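Local coordinates for protein cellulase (Xanthomonas axonopodis pv. citri, PDB 4W7W) that probably hydrolyses internal beta-1,4-glucosidic bonds of cellulose and cello-oligosaccharides as a family 5 glycoside hydrolase, here with glucose units bound in its cleft, at residues 32-37 with 302-307; 45-50 with 72-77; 65-70 with 151-156. All blocks are in the same frame, centred on the assembly; numbering follows the deposited sequence.

Interaction 1. Residues 32-37 with 302-307; sequences AEFNSR and GAWWKP. With BGC (beta-D-glucopyranose), chain B; BGC (beta-D-glucopyranose), chain C.
Phe34 packs against Trp304 and Trp305, two successive residues of the loop that follows the last strand of a (beta/alpha)8 barrel; Phe34 itself sits on the loop after the first strand. The two loops meet at the C-terminal end of the barrel strands and build part of the glucan-binding cleft. The tight side is aromatic. Phe34 turns its edge to the face of Trp305, an edge-to-face (T-shaped) pair with centroids 5.4 Å apart and planes at 71°, and Phe34 CZ lies 4.1 Å from Trp305 CZ3. Trp304 works differently: it offers its own edge, with CE3 3.9 Å from Phe34 CD2, while its carbonyl O comes in near the plane of the phenyl ring at its rim. Trp305 NE1 is tied back to Ala301 O, which fixes the turn of its indole.

The sugar side combines apolar contacts with polar bonds. C1 of the chain B glucose lies over the centre of one Phe34 face, and Phe34 CE1 also approaches C6 of the chain C glucose. Glu33, bent at chi2 (-70°), brings OE2 2.6 Å from O6 of that chain C sugar and shares the same oxygen with Ser30 OG. Asn35 holds the other sugar firmly, its backbone N giving a bond to O2 of the chain B glucose at 3.1 Å and its OD1 accepting one from O3 at 2.7 Å. On the exposed side the hold is looser: Lys306 NZ stops 3.6 Å from O6 of the chain B glucose.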
loop_
_atom_site.group_PDB
_atom_site.type_symbol
_atom_site.label_atom_id
_atom_site.label_comp_id
_atom_site.label_asym_id
_atom_site.label_seq_id
_atom_site.Cartn_x
_atom_site.Cartn_y
_atom_site.Cartn_z
ATOM N N ALA A 32 -8.047 -1.802 10.223
ATOM C CA ALA A 32 -7.270 -1.440 11.407
ATOM C C ALA A 32 -6.965 0.054 11.424
ATOM O O ALA A 32 -6.568 0.610 12.467
ATOM C CB ALA A 32 -5.998 -2.260 11.514
ATOM N N GLU A 33 -7.128 0.686 10.263
ATOM C CA GLU A 33 -6.888 2.106 10.072
ATOM C C GLU A 33 -8.163 2.934 10.170
ATOM O O GLU A 33 -8.111 4.160 10.009
ATOM C CB GLU A 33 -6.185 2.356 8.733
ATOM C CG GLU A 33 -7.055 2.439 7.485
ATOM C CD GLU A 33 -7.707 1.164 7.001
ATOM O OE1 GLU A 33 -7.676 0.114 7.690
ATOM O OE2 GLU A 33 -8.277 1.226 5.894
ATOM N N PHE A 34 -9.296 2.284 10.436
ATOM C CA PHE A 34 -10.578 2.973 10.490
ATOM C C PHE A 34 -10.659 3.942 11.667
ATOM O O PHE A 34 -9.964 3.805 12.674
ATOM C CB PHE A 34 -11.725 1.960 10.586
ATOM C CG PHE A 34 -12.282 1.500 9.260
ATOM C CD1 PHE A 34 -11.489 1.242 8.157
ATOM C CD2 PHE A 34 -13.636 1.303 9.145
ATOM C CE1 PHE A 34 -12.045 0.795 6.976
ATOM C CE2 PHE A 34 -14.201 0.868 7.964
ATOM C CZ PHE A 34 -13.404 0.609 6.877
ATOM N N ASN A 35 -11.553 4.914 11.524
ATOM C CA ASN A 35 -11.859 5.887 12.568
ATOM C C ASN A 35 -10.564 6.445 13.136
ATOM O O ASN A 35 -10.305 6.419 14.346
ATOM C CB ASN A 35 -12.754 5.239 13.623
ATOM C CG ASN A 35 -14.089 4.823 13.038
ATOM O OD1 ASN A 35 -14.859 5.673 12.591
ATOM N ND2 ASN A 35 -14.353 3.524 12.992
ATOM N N SER A 36 -9.758 6.987 12.229
ATOM C CA SER A 36 -8.402 7.381 12.577
ATOM C C SER A 36 -8.305 8.583 13.516
ATOM O O SER A 36 -7.249 8.798 14.087
ATOM C CB SER A 36 -7.557 7.621 11.328
ATOM O OG SER A 36 -8.030 8.736 10.592
ATOM N N ARG A 37 -9.387 9.341 13.692
ATOM C CA ARG A 37 -9.410 10.407 14.713
ATOM C C ARG A 37 -9.249 9.875 16.132
ATOM O O ARG A 37 -8.822 10.599 17.045
ATOM C CB ARG A 37 -10.725 11.211 14.661
ATOM C CG ARG A 37 -10.934 12.053 13.413
ATOM C CD ARG A 37 -12.137 12.986 13.570
ATOM N NE ARG A 37 -13.415 12.260 13.640
ATOM C CZ ARG A 37 -14.133 11.867 12.584
ATOM N NH1 ARG A 37 -13.719 12.135 11.347
ATOM N NH2 ARG A 37 -15.280 11.205 12.763
ATOM N N GLY A 302 -11.897 -6.726 3.605
ATOM C CA GLY A 302 -12.112 -6.453 5.021
ATOM C C GLY A 302 -13.592 -6.459 5.344
ATOM O O GLY A 302 -14.427 -6.177 4.487
ATOM N N ALA A 303 -13.905 -6.760 6.600
ATOM C CA ALA A 303 -15.274 -7.039 7.011
ATOM C C ALA A 303 -16.122 -5.812 7.345
ATOM O O ALA A 303 -17.293 -5.971 7.664
ATOM C CB ALA A 303 -15.256 -7.971 8.216
ATOM N N TRP A 304 -15.561 -4.611 7.310
ATOM C CA TRP A 304 -16.255 -3.413 7.759
ATOM C C TRP A 304 -16.670 -2.421 6.647
ATOM O O TRP A 304 -16.952 -1.250 6.925
ATOM C CB TRP A 304 -15.400 -2.718 8.817
ATOM C CG TRP A 304 -15.497 -3.313 10.193
ATOM C CD1 TRP A 304 -15.942 -4.559 10.548
ATOM C CD2 TRP A 304 -15.116 -2.670 11.410
ATOM N NE1 TRP A 304 -15.870 -4.720 11.912
ATOM C CE2 TRP A 304 -15.377 -3.570 12.464
ATOM C CE3 TRP A 304 -14.608 -1.412 11.712
ATOM C CZ2 TRP A 304 -15.132 -3.248 13.799
ATOM C CZ3 TRP A 304 -14.358 -1.093 13.036
ATOM C CH2 TRP A 304 -14.626 -2.008 14.059
ATOM N N TRP A 305 -16.731 -2.876 5.402
ATOM C CA TRP A 305 -17.294 -2.045 4.332
ATOM C C TRP A 305 -18.820 -2.130 4.311
ATOM O O TRP A 305 -19.388 -3.197 4.513
ATOM C CB TRP A 305 -16.735 -2.466 2.979
ATOM C CG TRP A 305 -15.256 -2.251 2.882
ATOM C CD1 TRP A 305 -14.285 -3.209 2.814
ATOM C CD2 TRP A 305 -14.586 -0.990 2.878
ATOM N NE1 TRP A 305 -13.053 -2.615 2.754
ATOM C CE2 TRP A 305 -13.207 -1.254 2.789
ATOM C CE3 TRP A 305 -15.014 0.335 2.918
ATOM C CZ2 TRP A 305 -12.248 -0.233 2.747
ATOM C CZ3 TRP A 305 -14.059 1.348 2.891
ATOM C CH2 TRP A 305 -12.691 1.056 2.805
ATOM N N LYS A 306 -19.475 -0.994 4.067
ATOM C CA LYS A 306 -20.945 -0.933 3.989
ATOM C C LYS A 306 -21.429 -1.540 2.675
ATOM O O LYS A 306 -20.667 -1.596 1.708
ATOM C CB LYS A 306 -21.454 0.512 4.092
ATOM C CG LYS A 306 -21.100 1.224 5.391
ATOM C CD LYS A 306 -22.024 2.402 5.664
ATOM C CE LYS A 306 -21.273 3.617 6.187
ATOM N NZ LYS A 306 -20.613 4.367 5.081
ATOM N N PRO A 307 -22.700 -1.983 2.626
ATOM C CA PRO A 307 -23.242 -2.658 1.439
ATOM C C PRO A 307 -23.026 -1.909 0.122
ATOM O O PRO A 307 -22.826 -2.534 -0.917
ATOM C CB PRO A 307 -24.737 -2.764 1.752
ATOM C CG PRO A 307 -24.799 -2.831 3.234
ATOM C CD PRO A 307 -23.696 -1.933 3.717
HETATM C C2 BGC B . -13.354 5.444 7.901
HETATM C C3 BGC B . -14.390 5.061 8.941
HETATM C C4 BGC B . -15.790 5.086 8.334
HETATM C C5 BGC B . -15.843 4.342 6.992
HETATM C C6 BGC B . -17.205 4.466 6.308
HETATM C C1 BGC B . -13.516 4.689 6.588
HETATM O O2 BGC B . -12.080 5.195 8.485
HETATM O O3 BGC B . -14.239 5.987 10.029
HETATM O O4 BGC B . -16.696 4.469 9.254
HETATM O O5 BGC B . -14.843 4.838 6.100
HETATM O O6 BGC B . -17.461 5.830 5.939
HETATM C C2 BGC C . -12.713 4.968 1.870
HETATM C C3 BGC C . -13.151 5.430 3.260
HETATM C C4 BGC C . -12.499 4.620 4.382
HETATM C C5 BGC C . -11.005 4.486 4.140
HETATM C C6 BGC C . -10.370 3.496 5.102
HETATM C C1 BGC C . -11.196 4.890 1.789
HETATM O O1 BGC C . -10.766 4.354 0.527
HETATM O O2 BGC C . -13.204 5.874 0.870
HETATM O O3 BGC C . -14.580 5.358 3.340
HETATM O O4 BGC C . -12.643 5.286 5.634
HETATM O O5 BGC C . -10.754 4.017 2.814
HETATM O O6 BGC C . -8.974 3.583 4.940
#

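Interaction 2. Residues 45-50 with 72-77; sequences KDYTYP and WERVQP
Asp46 makes a light first touch on Arg74 of helix 72-75, in a contact that joins two of the loops above the barrel of this (beta/alpha)8 enzyme, one following strand 24-29 and the other carrying the short helix after strand 65-70. Asp46 CB lies 4.4 Å from Arg74 NH2, but the carboxylate does not pair with the guanidinium: OD2 stays 5.6 Å from NH2 and takes a bond from Thr42 N instead.

Tyr47 does most of the work. With chi1 at 68°, its CG sits between the backbone N and the carbonyl carbon, which swings the ring under the arginine. The two flat groups lie nearly parallel, 15° apart, and run in opposite directions. CD1 lies beneath the centre of the guanidinium, 3.5 Å from CZ, while Arg74 CD makes a CH-pi contact over the ring at 4.0 Å from its centroid. The guanidinium is also pinned by backbone oxygens: NE bonds to Pro40 O, and NH1 to Ala32 O and Phe34 O, which would fix its rotation and probably stabilise its charge.

Thr48 continues the chain by pairing its backbone with Gly31. Tyr49 packs instead on strand 65-70 and helix 85-100, and its OH bonds to Gln87 OE1. Within the second segment, Trp72 NE1 points in its ring plane at Gln76 OE1, 2.9 Å away.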
loop_
_atom_site.group_PDB
_atom_site.type_symbol
_atom_site.label_atom_id
_atom_site.label_comp_id
_atom_site.label_asym_id
_atom_site.label_seq_id
_atom_site.Cartn_x
_atom_site.Cartn_y
_atom_site.Cartn_z
ATOM N N LYS A 45 -14.450 -1.800 18.270
ATOM C CA LYS A 45 -15.380 -0.676 18.319
ATOM C C LYS A 45 -15.002 0.336 17.241
ATOM O O LYS A 45 -15.814 0.705 16.386
ATOM C CB LYS A 45 -15.313 -0.042 19.716
ATOM C CG LYS A 45 -16.187 1.171 19.934
ATOM C CD LYS A 45 -16.134 1.620 21.383
ATOM C CE LYS A 45 -17.293 2.537 21.731
ATOM N NZ LYS A 45 -17.066 3.197 23.043
ATOM N N ASP A 46 -13.758 0.797 17.285
ATOM C CA ASP A 46 -13.289 1.800 16.331
ATOM C C ASP A 46 -12.504 1.227 15.156
ATOM O O ASP A 46 -12.408 1.860 14.105
ATOM C CB ASP A 46 -12.416 2.807 17.061
ATOM C CG ASP A 46 -13.140 3.453 18.228
ATOM O OD1 ASP A 46 -14.229 3.995 17.981
ATOM O OD2 ASP A 46 -12.634 3.390 19.368
ATOM N N TYR A 47 -11.922 0.047 15.334
ATOM C CA TYR A 47 -11.133 -0.570 14.278
ATOM C C TYR A 47 -11.085 -2.052 14.558
ATOM O O TYR A 47 -11.427 -2.511 15.655
ATOM C CB TYR A 47 -9.725 0.027 14.253
ATOM C CG TYR A 47 -8.863 -0.304 15.446
ATOM C CD1 TYR A 47 -8.878 0.496 16.583
ATOM C CD2 TYR A 47 -8.004 -1.392 15.434
ATOM C CE1 TYR A 47 -8.072 0.228 17.673
ATOM C CE2 TYR A 47 -7.198 -1.671 16.524
ATOM C CZ TYR A 47 -7.236 -0.877 17.636
ATOM O OH TYR A 47 -6.408 -1.182 18.686
ATOM N N THR A 48 -10.667 -2.812 13.553
ATOM C CA THR A 48 -10.547 -4.241 13.687
ATOM C C THR A 48 -9.391 -4.728 12.846
ATOM O O THR A 48 -9.044 -4.099 11.857
ATOM C CB THR A 48 -11.846 -4.941 13.255
ATOM O OG1 THR A 48 -11.758 -6.326 13.581
ATOM C CG2 THR A 48 -12.102 -4.788 11.753
ATOM N N TYR A 49 -8.803 -5.843 13.252
ATOM C CA TYR A 49 -7.880 -6.586 12.419
ATOM C C TYR A 49 -8.660 -7.638 11.637
ATOM O O TYR A 49 -9.810 -7.937 11.958
ATOM C CB TYR A 49 -6.729 -7.170 13.264
ATOM C CG TYR A 49 -5.622 -6.158 13.450
ATOM C CD1 TYR A 49 -5.795 -5.053 14.262
ATOM C CD2 TYR A 49 -4.430 -6.279 12.769
ATOM C CE1 TYR A 49 -4.815 -4.083 14.377
ATOM C CE2 TYR A 49 -3.444 -5.306 12.874
ATOM C CZ TYR A 49 -3.633 -4.224 13.682
ATOM O OH TYR A 49 -2.633 -3.276 13.761
ATOM N N PRO A 50 -8.054 -8.198 10.587
ATOM C CA PRO A 50 -8.813 -9.126 9.760
ATOM C C PRO A 50 -9.076 -10.442 10.470
ATOM O O PRO A 50 -8.363 -10.817 11.403
ATOM C CB PRO A 50 -7.901 -9.350 8.536
ATOM C CG PRO A 50 -6.854 -8.258 8.592
ATOM C CD PRO A 50 -6.709 -7.943 10.051
ATOM N N TRP A 72 0.037 4.516 12.529
ATOM C CA TRP A 72 1.224 4.904 13.273
ATOM C C TRP A 72 0.882 5.213 14.730
ATOM O O TRP A 72 1.555 4.763 15.649
ATOM C CB TRP A 72 1.850 6.108 12.557
ATOM C CG TRP A 72 3.205 6.522 13.015
ATOM C CD1 TRP A 72 3.941 6.023 14.054
ATOM C CD2 TRP A 72 3.973 7.578 12.442
ATOM N NE1 TRP A 72 5.119 6.720 14.165
ATOM C CE2 TRP A 72 5.171 7.670 13.178
ATOM C CE3 TRP A 72 3.754 8.465 11.382
ATOM C CZ2 TRP A 72 6.144 8.621 12.891
ATOM C CZ3 TRP A 72 4.707 9.423 11.109
ATOM C CH2 TRP A 72 5.892 9.488 11.857
ATOM N N GLU A 73 -0.196 5.960 14.944
ATOM C CA GLU A 73 -0.576 6.377 16.287
ATOM C C GLU A 73 -0.990 5.222 17.178
ATOM O O GLU A 73 -0.903 5.331 18.407
ATOM C CB GLU A 73 -1.722 7.374 16.226
ATOM C CG GLU A 73 -1.410 8.658 15.468
ATOM C CD GLU A 73 -1.681 8.603 13.968
ATOM O OE1 GLU A 73 -1.867 7.512 13.386
ATOM O OE2 GLU A 73 -1.662 9.681 13.337
ATOM N N ARG A 74 -1.481 4.132 16.569
ATOM C CA ARG A 74 -1.906 2.969 17.329
ATOM C C ARG A 74 -0.752 2.018 17.619
ATOM O O ARG A 74 -0.752 1.384 18.684
ATOM C CB ARG A 74 -3.063 2.250 16.623
ATOM C CG ARG A 74 -4.320 3.096 16.622
ATOM C CD ARG A 74 -5.519 2.426 15.960
ATOM N NE ARG A 74 -6.693 3.279 16.124
ATOM C CZ ARG A 74 -7.659 3.461 15.230
ATOM N NH1 ARG A 74 -7.686 2.802 14.082
ATOM N NH2 ARG A 74 -8.628 4.324 15.509
ATOM N N VAL A 75 0.241 1.933 16.722
ATOM C CA VAL A 75 1.382 1.073 16.994
ATOM C C VAL A 75 2.471 1.773 17.799
ATOM O O VAL A 75 3.281 1.110 18.443
ATOM C CB VAL A 75 1.937 0.466 15.684
ATOM C CG1 VAL A 75 2.837 1.430 14.936
ATOM C CG2 VAL A 75 2.646 -0.849 15.952
ATOM N N GLN A 76 2.503 3.105 17.758
ATOM C CA GLN A 76 3.532 3.890 18.464
ATOM C C GLN A 76 2.867 5.119 19.034
ATOM O O GLN A 76 2.864 6.167 18.396
ATOM C CB GLN A 76 4.696 4.264 17.537
ATOM C CG GLN A 76 5.891 4.801 18.304
ATOM C CD GLN A 76 7.033 5.272 17.408
ATOM O OE1 GLN A 76 6.813 5.767 16.297
ATOM N NE2 GLN A 76 8.253 5.116 17.869
ATOM N N PRO A 77 2.299 4.994 20.255
ATOM C CA PRO A 77 1.458 6.068 20.788
ATOM C C PRO A 77 2.181 7.349 21.195
ATOM O O PRO A 77 1.524 8.362 21.425
ATOM C CB PRO A 77 0.769 5.429 22.004
ATOM C CG PRO A 77 0.966 3.974 21.880
ATOM C CD PRO A 77 2.146 3.735 21.005
#

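Interaction 3. Residues 65-70 with 151-156; sequences TIRLPF and LMNEPN. With BGC (beta-D-glucopyranose), chain D.
Arg67 meets Asn153 through one hydrogen bond between side chains that cross at about a right angle. NH2 of the arginine donates to OD1 of the asparagine over 2.9 Å, nearly straight at 167°. The oxygen lies at the edge of the guanidinium, in its plane, whereas seen from the amide the donor is tilted 21° out of the carbonyl plane, and the two flat groups are turned 55° against each other. The arginine reaches this point on a fully extended chain, CG opposite the backbone N.

Both residues lie inside the (beta/alpha)8 barrel, near its centre: Arg67 on strand 65-70, Asn153 just past the end of strand 147-150. Asn153, Glu154 and Pro155 form the Asn-Glu-Pro sequence just after the fourth strand, where family 5 enzymes carry their acid/base glutamate. Arg67 is gripped from several directions, by salt bridges from NH2 to Glu222 and from NH1 to Glu266, and by a bond from NH1 to Asn28 OD1. This network would keep the guanidinium rigid, and through it the position of Asn153, whose side chain also packs on Asp108 and His110.

Beside Asn153, the extended side chain of Glu154 turns to the cleft instead. Its OE2 is held by His224 ND1, while OE1 accepts a bond of 2.6 Å from O4 of the chain D glucose.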
loop_
_atom_site.group_PDB
_atom_site.type_symbol
_atom_site.label_atom_id
_atom_site.label_comp_id
_atom_site.label_asym_id
_atom_site.label_seq_id
_atom_site.Cartn_x
_atom_site.Cartn_y
_atom_site.Cartn_z
ATOM N N THR A 65 -0.679 -12.199 -1.548
ATOM C CA THR A 65 -0.210 -10.986 -0.885
ATOM C C THR A 65 -1.374 -10.267 -0.235
ATOM O O THR A 65 -2.419 -10.071 -0.854
ATOM C CB THR A 65 0.486 -10.046 -1.885
ATOM O OG1 THR A 65 1.577 -10.741 -2.494
ATOM C CG2 THR A 65 1.054 -8.817 -1.211
ATOM N N ILE A 66 -1.165 -9.862 1.009
ATOM C CA ILE A 66 -2.127 -9.052 1.742
ATOM C C ILE A 66 -1.448 -7.751 2.151
ATOM O O ILE A 66 -0.374 -7.779 2.770
ATOM C CB ILE A 66 -2.607 -9.785 2.997
ATOM C CG1 ILE A 66 -3.355 -11.075 2.633
ATOM C CG2 ILE A 66 -3.449 -8.865 3.872
ATOM C CD1 ILE A 66 -4.603 -10.908 1.812
ATOM N N ARG A 67 -2.056 -6.625 1.784
ATOM C CA ARG A 67 -1.633 -5.330 2.318
ATOM C C ARG A 67 -2.491 -5.024 3.541
ATOM O O ARG A 67 -3.718 -5.121 3.467
ATOM C CB ARG A 67 -1.726 -4.236 1.244
ATOM C CG ARG A 67 -1.242 -2.864 1.706
ATOM C CD ARG A 67 -1.033 -1.954 0.518
ATOM N NE ARG A 67 -0.554 -0.611 0.820
ATOM C CZ ARG A 67 -1.304 0.484 0.878
ATOM N NH1 ARG A 67 -2.625 0.436 0.832
ATOM N NH2 ARG A 67 -0.714 1.659 0.964
ATOM N N LEU A 68 -1.829 -4.709 4.649
ATOM C CA LEU A 68 -2.465 -4.528 5.940
ATOM C C LEU A 68 -2.262 -3.099 6.438
ATOM O O LEU A 68 -1.236 -2.776 7.041
ATOM C CB LEU A 68 -1.887 -5.508 6.949
ATOM C CG LEU A 68 -2.545 -5.490 8.321
ATOM C CD1 LEU A 68 -3.933 -6.116 8.255
ATOM C CD2 LEU A 68 -1.684 -6.201 9.350
ATOM N N PRO A 69 -3.244 -2.228 6.177
ATOM C CA PRO A 69 -3.204 -0.884 6.767
ATOM C C PRO A 69 -3.285 -0.942 8.288
ATOM O O PRO A 69 -4.075 -1.698 8.841
ATOM C CB PRO A 69 -4.484 -0.237 6.219
ATOM C CG PRO A 69 -4.756 -0.965 4.935
ATOM C CD PRO A 69 -4.366 -2.385 5.233
ATOM N N PHE A 70 -2.492 -0.105 8.942
ATOM C CA PHE A 70 -2.637 0.139 10.370
ATOM C C PHE A 70 -2.100 1.537 10.650
ATOM O O PHE A 70 -1.460 2.158 9.794
ATOM C CB PHE A 70 -1.926 -0.916 11.223
ATOM C CG PHE A 70 -0.453 -0.957 11.003
ATOM C CD1 PHE A 70 0.050 -1.743 10.002
ATOM C CD2 PHE A 70 0.420 -0.203 11.763
ATOM C CE1 PHE A 70 1.393 -1.813 9.745
ATOM C CE2 PHE A 70 1.780 -0.237 11.503
ATOM C CZ PHE A 70 2.267 -1.055 10.501
ATOM N N LEU A 151 6.354 1.763 3.623
ATOM C CA LEU A 151 6.789 2.904 4.434
ATOM C C LEU A 151 5.716 3.907 4.816
ATOM O O LEU A 151 5.712 4.403 5.936
ATOM C CB LEU A 151 7.913 3.658 3.737
ATOM C CG LEU A 151 9.179 2.858 3.442
ATOM C CD1 LEU A 151 10.256 3.810 2.953
ATOM C CD2 LEU A 151 9.622 2.048 4.663
ATOM N N MET A 152 4.850 4.279 3.869
ATOM C CA MET A 152 3.871 5.307 4.178
ATOM C C MET A 152 2.777 5.330 3.142
ATOM O O MET A 152 3.051 5.484 1.950
ATOM C CB MET A 152 4.525 6.693 4.181
ATOM C CG MET A 152 3.588 7.826 4.547
ATOM S SD MET A 152 2.832 7.691 6.179
ATOM C CE MET A 152 4.281 7.900 7.214
ATOM N N ASN A 153 1.532 5.248 3.575
ATOM C CA ASN A 153 0.430 5.376 2.637
ATOM C C ASN A 153 0.294 6.819 2.166
ATOM O O ASN A 153 0.071 7.714 2.984
ATOM C CB ASN A 153 -0.877 4.951 3.256
ATOM C CG ASN A 153 -1.989 4.990 2.246
ATOM O OD1 ASN A 153 -1.944 4.241 1.270
ATOM N ND2 ASN A 153 -2.962 5.853 2.437
ATOM N N GLU A 154 0.366 7.028 0.850
ATOM C CA GLU A 154 -0.019 8.308 0.213
ATOM C C GLU A 154 0.493 9.573 0.915
ATOM O O GLU A 154 -0.291 10.436 1.328
ATOM C CB GLU A 154 -1.534 8.374 0.011
ATOM C CG GLU A 154 -2.004 7.263 -0.904
ATOM C CD GLU A 154 -3.456 7.381 -1.307
ATOM O OE1 GLU A 154 -4.118 8.339 -0.880
ATOM O OE2 GLU A 154 -3.923 6.484 -2.066
ATOM N N PRO A 155 1.817 9.728 1.018
ATOM C CA PRO A 155 2.320 11.047 1.398
ATOM C C PRO A 155 1.731 12.123 0.484
ATOM O O PRO A 155 1.535 11.897 -0.704
ATOM C CB PRO A 155 3.833 10.938 1.160
ATOM C CG PRO A 155 4.136 9.471 1.108
ATOM C CD PRO A 155 2.888 8.852 0.524
ATOM N N ASN A 156 1.448 13.284 1.055
ATOM C CA ASN A 156 0.980 14.441 0.302
ATOM C C ASN A 156 1.242 15.646 1.202
ATOM O O ASN A 156 1.553 15.481 2.380
ATOM C CB ASN A 156 -0.508 14.300 -0.028
ATOM C CG ASN A 156 -1.380 14.264 1.195
ATOM O OD1 ASN A 156 -1.557 13.202 1.846
ATOM N ND2 ASN A 156 -1.903 15.389 1.553
HETATM C C2 BGC D . -7.853 11.562 -1.753
HETATM C C3 BGC D . -7.401 10.417 -0.858
HETATM C C4 BGC D . -7.233 9.128 -1.657
HETATM C C5 BGC D . -6.354 9.384 -2.875
HETATM C C6 BGC D . -6.306 8.180 -3.798
HETATM C C1 BGC D . -6.899 11.682 -2.925
HETATM O O2 BGC D . -7.867 12.805 -1.043
HETATM O O3 BGC D . -8.368 10.215 0.172
HETATM O O4 BGC D . -6.711 8.086 -0.831
HETATM O O5 BGC D . -6.879 10.458 -3.654
HETATM O O6 BGC D . -5.528 8.465 -4.965
#

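How the interactions relate
From the N terminus, the chain leaves strand 24-29 into residues 32-37, which meet their partner only near the end, at 302-307, so interaction 1 closes a loop of 264 residues. Interactions 2 and 3 both nest inside it. Interaction 2 closes a short loop, from 45-50 to 72-77, within which strand 65-70 lies; since that strand later contacts 151-156, interactions 2 and 3 cross. Together they link the first and last loops over the barrel, the second loop's short helix, and the barrel interior. Physical bridges are Trp304 against Tyr47, Ala32 against Pro69, and Tyr49 against Phe70.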